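Local coordinates for Sn-glycerol-3-phosphate ABC transporter substrate-binding protein UspB (Mycobacterium tuberculosis, PDB 4MFI) that serves as the substrate-binding subunit of an ABC transporter and probably captures glycerophosphocholine for import, at residues H198-A203 against G238-N243; A252-I257 against G264-A269. All blocks are in the same frame, centred on the assembly; numbering follows the deposited sequence.

How the interactions relate
Both contacts adjoin the parallel pair of strands 198-201 and 251-254, and they follow one another along the chain. Interaction 1 sets helix 232-245 against the first strand; interaction 2 packs the end of the second strand and the start of helix 257-262 against residues 264-269. Their centres are about 11 Å apart. Trp200 ties the two together, because probable backbone hydrogen bonds join its N to Ala252 O (2.8 Å) and its O to Ala254 N (2.8 Å). Gly199 O also lies 3.4 Å from Ile257 CD1. On the same side of the chain's centre, both contacts probably belong to the framework of one lobe, as in binding proteins whose ligand sits between two lobes.

Interaction 1: H198-A203 against G238-N243; sequences HGWANA and GNFYRN
Trp200 carries this contact, its indole meeting Tyr241 over one face and Phe240 at the rim. Both partners stand on helix 232-245, which belongs to an elaborated beta-alpha-beta crossover of the alpha/beta fold, because it lies between the parallel neighbouring strands 198-201 and 251-254. Along the first strand, His198 packs against the indole: its CD2 sits 3.8 Å from the plane of the Trp200 ring, toward the rim of one face, while its ND1 is hydrogen-bonded to Ser268 OG. Gly199 continues the strand, joined through its backbone to Ser268. Trp200 then sends its large flat ring to the helix, CG lying beside the backbone N and anti to the carbonyl carbon (chi1 -68°). Tyr241 covers the face opposite His198, with CD2 3.6 Å above the centre of the indole. It approaches by its edge, making a T-shaped pair with the five-membered ring: the centroids are 4.7 Å apart and the planes meet at 73°. Phe240 comes instead to the rim, where its CE2 lies 4.1 Å from Trp200 CZ2. Aromatic residues suit this buried place, since a broad indole can be gripped on both faces and at its edge, while its one polar atom, NE1, is hydrogen-bonded to Ser244 OG on the same helix. At Ala201 the link passes through a water, which donates to Ala201 O at 2.9 Å and also to Tyr241 OH at 2.9 Å; that hydroxyl in turn donates a hydrogen bond to Leu399 O.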
loop_
_atom_site.group_PDB
_atom_site.type_symbol
_atom_site.label_atom_id
_atom_site.label_comp_id
_atom_site.label_asym_id
_atom_site.label_seq_id
_atom_site.Cartn_x
_atom_site.Cartn_y
_atom_site.Cartn_z
ATOM N N HIS A 198 21.811 4.747 -2.204
ATOM C CA HIS A 198 20.357 4.658 -2.084
ATOM C C HIS A 198 19.762 4.452 -3.457
ATOM O O HIS A 198 20.211 5.061 -4.423
ATOM C CB HIS A 198 19.792 5.948 -1.458
ATOM C CG HIS A 198 18.376 5.820 -0.988
ATOM N ND1 HIS A 198 18.026 5.061 0.107
ATOM C CD2 HIS A 198 17.222 6.358 -1.459
ATOM C CE1 HIS A 198 16.718 5.135 0.294
ATOM N NE2 HIS A 198 16.206 5.913 -0.645
ATOM N N GLY A 199 18.760 3.583 -3.547
ATOM C CA GLY A 199 17.990 3.460 -4.775
ATOM C C GLY A 199 16.567 3.921 -4.547
ATOM O O GLY A 199 15.946 3.568 -3.545
ATOM N N TRP A 200 16.068 4.720 -5.485
ATOM C CA TRP A 200 14.660 5.111 -5.539
ATOM C C TRP A 200 13.948 4.218 -6.535
ATOM O O TRP A 200 14.493 3.903 -7.592
ATOM C CB TRP A 200 14.524 6.559 -6.020
ATOM C CG TRP A 200 15.043 7.592 -5.062
ATOM C CD1 TRP A 200 16.217 8.291 -5.158
ATOM C CD2 TRP A 200 14.393 8.058 -3.871
ATOM N NE1 TRP A 200 16.341 9.150 -4.095
ATOM C CE2 TRP A 200 15.230 9.037 -3.295
ATOM C CE3 TRP A 200 13.189 7.738 -3.235
ATOM C CZ2 TRP A 200 14.908 9.692 -2.109
ATOM C CZ3 TRP A 200 12.865 8.397 -2.057
ATOM C CH2 TRP A 200 13.723 9.358 -1.504
ATOM N N ALA A 201 12.707 3.842 -6.226
ATOM C CA ALA A 201 11.916 3.050 -7.159
ATOM C C ALA A 201 11.725 3.788 -8.483
ATOM O O ALA A 201 11.777 5.026 -8.534
ATOM C CB ALA A 201 10.564 2.740 -6.556
ATOM N N ASN A 202 11.476 3.027 -9.546
ATOM C CA ASN A 202 11.151 3.615 -10.845
ATOM C C ASN A 202 9.662 3.945 -10.946
ATOM O O ASN A 202 8.957 3.956 -9.932
ATOM C CB ASN A 202 11.627 2.725 -12.002
ATOM C CG ASN A 202 10.852 1.418 -12.115
ATOM O OD1 ASN A 202 9.820 1.210 -11.464
ATOM N ND2 ASN A 202 11.339 0.536 -12.975
ATOM N N ALA A 203 9.176 4.197 -12.156
ATOM C CA ALA A 203 7.801 4.668 -12.324
ATOM C C ALA A 203 6.734 3.659 -11.910
ATOM O O ALA A 203 5.554 3.997 -11.845
ATOM C CB ALA A 203 7.565 5.130 -13.751
ATOM N N GLY A 238 10.622 17.588 -3.777
ATOM C CA GLY A 238 11.027 17.181 -5.116
ATOM C C GLY A 238 12.501 17.450 -5.376
ATOM O O GLY A 238 13.204 16.624 -5.972
ATOM N N ASN A 239 12.980 18.604 -4.920
ATOM C CA ASN A 239 14.390 18.940 -5.075
ATOM C C ASN A 239 15.312 18.116 -4.187
ATOM O O ASN A 239 16.428 17.816 -4.580
ATOM C CB ASN A 239 14.617 20.441 -4.890
ATOM C CG ASN A 239 14.239 21.229 -6.127
ATOM O OD1 ASN A 239 13.385 22.108 -6.088
ATOM N ND2 ASN A 239 14.871 20.898 -7.244
ATOM N N PHE A 240 14.837 17.718 -3.010
ATOM C CA PHE A 240 15.589 16.781 -2.173
ATOM C C PHE A 240 15.859 15.493 -2.955
ATOM O O PHE A 240 16.986 14.993 -3.011
ATOM C CB PHE A 240 14.802 16.470 -0.896
ATOM C CG PHE A 240 15.326 15.301 -0.130
ATOM C CD1 PHE A 240 16.363 15.469 0.779
ATOM C CD2 PHE A 240 14.778 14.035 -0.293
ATOM C CE1 PHE A 240 16.853 14.400 1.506
ATOM C CE2 PHE A 240 15.285 12.946 0.432
ATOM C CZ PHE A 240 16.316 13.139 1.328
ATOM N N TYR A 241 14.803 14.975 -3.572
ATOM C CA TYR A 241 14.880 13.780 -4.395
ATOM C C TYR A 241 15.796 13.996 -5.606
ATOM O O TYR A 241 16.692 13.199 -5.866
ATOM C CB TYR A 241 13.455 13.394 -4.808
ATOM C CG TYR A 241 13.320 12.435 -5.963
ATOM C CD1 TYR A 241 13.008 12.901 -7.233
ATOM C CD2 TYR A 241 13.460 11.057 -5.783
ATOM C CE1 TYR A 241 12.849 12.034 -8.291
ATOM C CE2 TYR A 241 13.299 10.181 -6.843
ATOM C CZ TYR A 241 12.997 10.679 -8.095
ATOM O OH TYR A 241 12.838 9.826 -9.161
ATOM N N ARG A 242 15.586 15.083 -6.343
ATOM C CA ARG A 242 16.407 15.351 -7.517
ATOM C C ARG A 242 17.878 15.494 -7.144
ATOM O O ARG A 242 18.750 14.970 -7.842
ATOM C CB ARG A 242 15.930 16.610 -8.244
ATOM C CG ARG A 242 16.641 16.856 -9.563
ATOM C CD ARG A 242 16.075 18.087 -10.273
ATOM N NE ARG A 242 16.757 18.293 -11.544
ATOM C CZ ARG A 242 17.961 18.844 -11.650
ATOM N NH1 ARG A 242 18.590 19.260 -10.555
ATOM N NH2 ARG A 242 18.534 18.980 -12.840
ATOM N N ASN A 243 18.156 16.207 -6.054
ATOM C CA ASN A 243 19.532 16.434 -5.646
ATOM C C ASN A 243 20.200 15.158 -5.157
ATOM O O ASN A 243 21.401 14.981 -5.320
ATOM C CB ASN A 243 19.615 17.517 -4.572
ATOM C CG ASN A 243 19.291 18.888 -5.108
ATOM O OD1 ASN A 243 19.343 19.126 -6.318
ATOM N ND2 ASN A 243 18.973 19.808 -4.208
HETATM O O HOH W 1 11.723 7.326 -10.217
#

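Interaction 2: A252-I257 against G264-A269; sequences AVANDI and GILASA
Ile257 and Leu266 cross at about a right angle, and the methyl groups of Ala254 and Ala269 complete a small aliphatic cluster with them. Segment 252-257 runs into the first residue of the short helix 257-262, and segment 264-269 follows the helix, which links strand 251-254 to strand 268-272 within the alpha/beta fold of this binding protein. Ile257, the first residue of that helix, is stretched out, with CG1 anti to the backbone N (chi1 -167°) and CD1 continuing the zigzag (chi2 168°). This puts the CG1-CD1 arm alongside the CB of Ala269, which lies 3.7 Å from Ile257 CG1 and 3.8 Å from Ile257 CD1. Leu266 uses one branch: its CD1 meets Ile257 CG1 at 4.1 Å. The same methyl stands 4.0 Å from Ala254 CB and at an equal distance from Ile257 O, so it packs against two side chains and the backbone at the start of the helix. Branched Ile257 and Leu266 supply the bulk, whereas each alanine offers a single methyl, small enough to fit beside them.

Both ends of the helix are capped. Asp256 is its N-cap, with OD1 accepting from Asn259 N, and Gly264 ends it in a Schellman motif, for which its positive phi (95°) fits a residue lacking CB. Leu266 is also tied by its backbone to Glu260.

The side chains, all of buried residues, meet carbon to carbon at ordinary van der Waals spacing; apart from the brush of the Leu266 methyl against Ile257 O, nothing polar takes part. Its stability should therefore come from dispersion and the removal of apolar surface from water, with the orientation set by shape rather than by directional bonds.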
loop_
_atom_site.group_PDB
_atom_site.type_symbol
_atom_site.label_atom_id
_atom_site.label_comp_id
_atom_site.label_asym_id
_atom_site.label_seq_id
_atom_site.Cartn_x
_atom_site.Cartn_y
_atom_site.Cartn_z
ATOM N N ALA A 252 20.233 6.662 -6.957
ATOM C CA ALA A 252 19.942 6.298 -8.335
ATOM C C ALA A 252 18.509 5.804 -8.449
ATOM O O ALA A 252 17.924 5.348 -7.469
ATOM C CB ALA A 252 20.895 5.207 -8.786
ATOM N N VAL A 253 17.950 5.872 -9.653
ATOM C CA VAL A 253 16.668 5.233 -9.921
ATOM C C VAL A 253 16.936 3.766 -10.229
ATOM O O VAL A 253 17.744 3.441 -11.104
ATOM C CB VAL A 253 15.966 5.888 -11.112
ATOM C CG1 VAL A 253 14.658 5.184 -11.418
ATOM C CG2 VAL A 253 15.707 7.354 -10.818
ATOM N N ALA A 254 16.258 2.885 -9.501
ATOM C CA ALA A 254 16.486 1.447 -9.616
ATOM C C ALA A 254 15.344 0.818 -10.385
ATOM O O ALA A 254 14.189 1.159 -10.155
ATOM C CB ALA A 254 16.578 0.824 -8.231
ATOM N N ASN A 255 15.647 -0.113 -11.281
ATOM C CA ASN A 255 14.576 -0.812 -11.981
ATOM C C ASN A 255 13.894 -1.837 -11.081
ATOM O O ASN A 255 12.715 -1.695 -10.750
ATOM C CB ASN A 255 15.088 -1.477 -13.257
ATOM C CG ASN A 255 14.013 -2.295 -13.959
ATOM O OD1 ASN A 255 12.816 -2.045 -13.800
ATOM N ND2 ASN A 255 14.440 -3.285 -14.738
ATOM N N ASP A 256 14.631 -2.870 -10.690
ATOM C CA ASP A 256 14.095 -3.882 -9.779
ATOM C C ASP A 256 14.692 -3.600 -8.413
ATOM O O ASP A 256 15.723 -4.166 -8.038
ATOM C CB ASP A 256 14.442 -5.299 -10.249
ATOM C CG ASP A 256 13.749 -6.387 -9.423
ATOM O OD1 ASP A 256 13.401 -6.145 -8.245
ATOM O OD2 ASP A 256 13.571 -7.505 -9.948
ATOM N N ILE A 257 14.031 -2.723 -7.668
ATOM C CA ILE A 257 14.621 -2.174 -6.458
ATOM C C ILE A 257 14.934 -3.220 -5.384
ATOM O O ILE A 257 16.001 -3.173 -4.768
ATOM C CB ILE A 257 13.775 -1.001 -5.898
ATOM C CG1 ILE A 257 14.557 -0.228 -4.838
ATOM C CG2 ILE A 257 12.410 -1.476 -5.387
ATOM C CD1 ILE A 257 13.904 1.076 -4.470
ATOM N N GLY A 264 23.198 -6.257 -3.572
ATOM C CA GLY A 264 24.255 -5.390 -3.083
ATOM C C GLY A 264 24.585 -4.177 -3.934
ATOM O O GLY A 264 25.569 -3.489 -3.666
ATOM N N ILE A 265 23.780 -3.904 -4.958
ATOM C CA ILE A 265 24.017 -2.737 -5.805
ATOM C C ILE A 265 23.692 -1.434 -5.058
ATOM O O ILE A 265 24.341 -0.403 -5.272
ATOM C CB ILE A 265 23.179 -2.812 -7.100
ATOM C CG1 ILE A 265 23.449 -4.120 -7.848
ATOM C CG2 ILE A 265 23.458 -1.605 -8.002
ATOM C CD1 ILE A 265 24.919 -4.386 -8.118
ATOM N N LEU A 266 22.693 -1.494 -4.179
ATOM C CA LEU A 266 22.228 -0.347 -3.399
ATOM C C LEU A 266 22.493 -0.579 -1.923
ATOM O O LEU A 266 22.116 -1.625 -1.388
ATOM C CB LEU A 266 20.721 -0.168 -3.572
ATOM C CG LEU A 266 20.190 -0.107 -4.998
ATOM C CD1 LEU A 266 18.667 -0.143 -4.990
ATOM C CD2 LEU A 266 20.701 1.131 -5.744
ATOM N N ALA A 267 23.081 0.402 -1.236
ATOM C CA ALA A 267 23.291 0.268 0.214
ATOM C C ALA A 267 21.985 0.372 1.002
ATOM O O ALA A 267 21.913 -0.054 2.156
ATOM C CB ALA A 267 24.285 1.297 0.719
ATOM N N SER A 268 20.967 0.969 0.390
ATOM C CA SER A 268 19.679 1.157 1.042
ATOM C C SER A 268 18.607 1.455 0.006
ATOM O O SER A 268 18.914 1.833 -1.135
ATOM C CB SER A 268 19.747 2.284 2.084
ATOM O OG SER A 268 20.021 3.542 1.489
ATOM N N ALA A 269 17.349 1.307 0.412
ATOM C CA ALA A 269 16.219 1.503 -0.485
ATOM C C ALA A 269 14.938 1.524 0.306
ATOM O O ALA A 269 14.818 0.831 1.310
ATOM C CB ALA A 269 16.156 0.370 -1.508
#